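Local coordinates for PadR family transcriptional regulator (Listeria monocytogenes, PDB 6ABQ), which probably binds DNA as a winged-helix transcription factor of the PadR family and adjusts gene expression in response to a ligand, at residues I22-S27 / I94-W99. Residues are numbered along the deposited sequence; the frame is centred on the assembly and turned at random.
Sequences ILERIS and IFWKRW
Glu24 and Trp96 meet through a single hydrogen bond from the indole NE1 to the carboxylate OE1, 2.9 Å long and bent to 143° at the hydrogen. The acceptor sits at the edge of the indole, close to the ring plane, whereas the N-H reaches OE1 on its anti side and 30° out of the carboxylate plane. The two flat groups are steeply inclined, 69° apart, and OE1 also lies 3.5 Å from CZ2 of Trp96, so the carboxylate borders the benzo rim as well as the pyrrole nitrogen. Glu24 gets there by leaving its helix with CG anti to the backbone N and then bending at chi2.

Both partners are positioned from outside the bond. The second carboxylate oxygen, OE2, forms a salt bridge with Arg28, which ties down the far side of the acid and would probably stabilise its charged form. Phe95 CE2 lies 3.7 Å above one face of the Trp96 indole, displaced toward its rim.

The contact joins helix 17-27 of the winged-helix domain to the long helix 86-110. Leu92 of that helix and Val109 of the second subunit pack on Glu24, and Lys110 of that subunit on Trp96, placing the bond beside the dimer interface. Deeper in the domain, Leu23 packs on Leu60 of helix 50-62 and Leu84 of wing strand 78-84, and Ile26 on Leu57, Tyr82 and Leu84 of the same elements.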
loop_
_atom_site.group_PDB
_atom_site.type_symbol
_atom_site.label_atom_id
_atom_site.label_comp_id
_atom_site.label_asym_id
_atom_site.label_seq_id
_atom_site.Cartn_x
_atom_site.Cartn_y
_atom_site.Cartn_z
ATOM N N ILE B 22 7.052 -1.842 10.404
ATOM C CA ILE B 22 8.410 -1.835 10.942
ATOM C C ILE B 22 8.478 -0.990 12.221
ATOM O O ILE B 22 8.988 -1.463 13.236
ATOM C CB ILE B 22 9.450 -1.423 9.865
ATOM C CG1 ILE B 22 9.464 -2.480 8.745
ATOM C CG2 ILE B 22 10.841 -1.278 10.480
ATOM C CD1 ILE B 22 10.227 -2.117 7.490
ATOM N N LEU B 23 7.928 0.227 12.172
ATOM C CA LEU B 23 7.793 1.079 13.354
ATOM C C LEU B 23 7.053 0.362 14.498
ATOM O O LEU B 23 7.494 0.425 15.652
ATOM C CB LEU B 23 7.110 2.422 13.010
ATOM C CG LEU B 23 7.847 3.478 12.164
ATOM C CD1 LEU B 23 6.896 4.588 11.738
ATOM C CD2 LEU B 23 9.055 4.071 12.872
ATOM N N GLU B 24 5.958 -0.330 14.165
ATOM C CA GLU B 24 5.196 -1.134 15.135
ATOM C C GLU B 24 6.037 -2.232 15.785
ATOM O O GLU B 24 5.990 -2.395 17.000
ATOM C CB GLU B 24 3.921 -1.717 14.499
ATOM C CG GLU B 24 3.082 -2.606 15.419
ATOM C CD GLU B 24 2.337 -1.850 16.519
ATOM O OE1 GLU B 24 1.955 -0.677 16.333
ATOM O OE2 GLU B 24 2.120 -2.447 17.586
ATOM N N ARG B 25 6.804 -2.964 14.976
ATOM C CA ARG B 25 7.716 -3.995 15.469
ATOM C C ARG B 25 8.823 -3.398 16.358
ATOM O O ARG B 25 9.131 -3.958 17.417
ATOM C CB ARG B 25 8.309 -4.806 14.302
ATOM C CG ARG B 25 9.402 -5.812 14.673
ATOM C CD ARG B 25 8.904 -6.901 15.623
ATOM N NE ARG B 25 9.997 -7.701 16.167
ATOM C CZ ARG B 25 10.723 -7.382 17.240
ATOM N NH1 ARG B 25 10.488 -6.270 17.925
ATOM N NH2 ARG B 25 11.695 -8.193 17.635
ATOM N N ILE B 26 9.396 -2.270 15.932
ATOM C CA ILE B 26 10.437 -1.570 16.712
ATOM C C ILE B 26 9.894 -1.058 18.063
ATOM O O ILE B 26 10.588 -1.145 19.087
ATOM C CB ILE B 26 11.143 -0.456 15.884
ATOM C CG1 ILE B 26 11.821 -1.053 14.637
ATOM C CG2 ILE B 26 12.195 0.270 16.715
ATOM C CD1 ILE B 26 12.363 -0.033 13.640
ATOM N N SER B 27 8.649 -0.572 18.059
ATOM C CA SER B 27 7.966 -0.071 19.261
ATOM C C SER B 27 7.863 -1.111 20.381
ATOM O O SER B 27 7.766 -0.763 21.560
ATOM C CB SER B 27 6.553 0.411 18.917
ATOM O OG SER B 27 5.624 -0.663 18.912
ATOM N N ILE B 94 0.191 8.280 14.368
ATOM C CA ILE B 94 -0.291 8.943 13.148
ATOM C C ILE B 94 -0.533 7.942 12.001
ATOM O O ILE B 94 -1.549 8.045 11.314
ATOM C CB ILE B 94 0.629 10.125 12.725
ATOM C CG1 ILE B 94 0.549 11.261 13.754
ATOM C CG2 ILE B 94 0.226 10.685 11.364
ATOM C CD1 ILE B 94 1.697 12.247 13.701
ATOM N N PHE B 95 0.388 6.986 11.814
ATOM C CA PHE B 95 0.230 5.912 10.820
ATOM C C PHE B 95 -1.077 5.137 10.990
ATOM O O PHE B 95 -1.788 4.918 10.004
ATOM C CB PHE B 95 1.418 4.932 10.817
ATOM C CG PHE B 95 1.119 3.623 10.127
ATOM C CD1 PHE B 95 1.129 3.533 8.730
ATOM C CD2 PHE B 95 0.788 2.484 10.866
ATOM C CE1 PHE B 95 0.830 2.334 8.090
ATOM C CE2 PHE B 95 0.487 1.282 10.230
ATOM C CZ PHE B 95 0.514 1.207 8.841
ATOM N N TRP B 96 -1.368 4.717 12.227
ATOM C CA TRP B 96 -2.588 3.959 12.539
ATOM C C TRP B 96 -3.873 4.757 12.270
ATOM O O TRP B 96 -4.865 4.197 11.785
ATOM C CB TRP B 96 -2.562 3.417 13.979
ATOM C CG TRP B 96 -1.572 2.283 14.191
ATOM C CD1 TRP B 96 -0.493 2.282 15.032
ATOM C CD2 TRP B 96 -1.567 1.001 13.538
ATOM N NE1 TRP B 96 0.178 1.083 14.950
ATOM C CE2 TRP B 96 -0.458 0.279 14.042
ATOM C CE3 TRP B 96 -2.394 0.391 12.576
ATOM C CZ2 TRP B 96 -0.156 -1.024 13.622
ATOM C CZ3 TRP B 96 -2.095 -0.899 12.157
ATOM C CH2 TRP B 96 -0.987 -1.595 12.683
ATOM N N LYS B 97 -3.840 6.057 12.576
ATOM C CA LYS B 97 -4.940 6.966 12.259
ATOM C C LYS B 97 -5.187 7.051 10.747
ATOM O O LYS B 97 -6.331 6.972 10.298
ATOM C CB LYS B 97 -4.702 8.354 12.875
ATOM C CG LYS B 97 -5.466 8.578 14.180
ATOM C CD LYS B 97 -4.769 9.532 15.155
ATOM C CE LYS B 97 -4.969 11.012 14.832
ATOM N NZ LYS B 97 -6.390 11.472 14.894
ATOM N N ARG B 98 -4.111 7.179 9.973
ATOM C CA ARG B 98 -4.212 7.306 8.511
ATOM C C ARG B 98 -4.587 5.980 7.840
ATOM O O ARG B 98 -5.407 5.956 6.907
ATOM C CB ARG B 98 -2.919 7.872 7.923
ATOM C CG ARG B 98 -2.637 9.303 8.344
ATOM C CD ARG B 98 -1.243 9.731 7.928
ATOM N NE ARG B 98 -1.112 11.184 7.958
ATOM C CZ ARG B 98 0.041 11.847 8.019
ATOM N NH1 ARG B 98 1.200 11.197 8.074
ATOM N NH2 ARG B 98 0.027 13.174 8.037
ATOM N N TRP B 99 -3.985 4.893 8.332
ATOM C CA TRP B 99 -4.294 3.534 7.883
ATOM C C TRP B 99 -5.756 3.148 8.143
ATOM O O TRP B 99 -6.365 2.496 7.303
ATOM C CB TRP B 99 -3.335 2.496 8.497
ATOM C CG TRP B 99 -3.501 1.131 7.867
ATOM C CD1 TRP B 99 -2.893 0.668 6.729
ATOM C CD2 TRP B 99 -4.357 0.075 8.321
ATOM N NE1 TRP B 99 -3.308 -0.616 6.454
ATOM C CE2 TRP B 99 -4.206 -1.008 7.413
ATOM C CE3 TRP B 99 -5.229 -0.072 9.415
ATOM C CZ2 TRP B 99 -4.903 -2.221 7.563
ATOM C CZ3 TRP B 99 -5.925 -1.280 9.565
ATOM C CH2 TRP B 99 -5.751 -2.340 8.644
#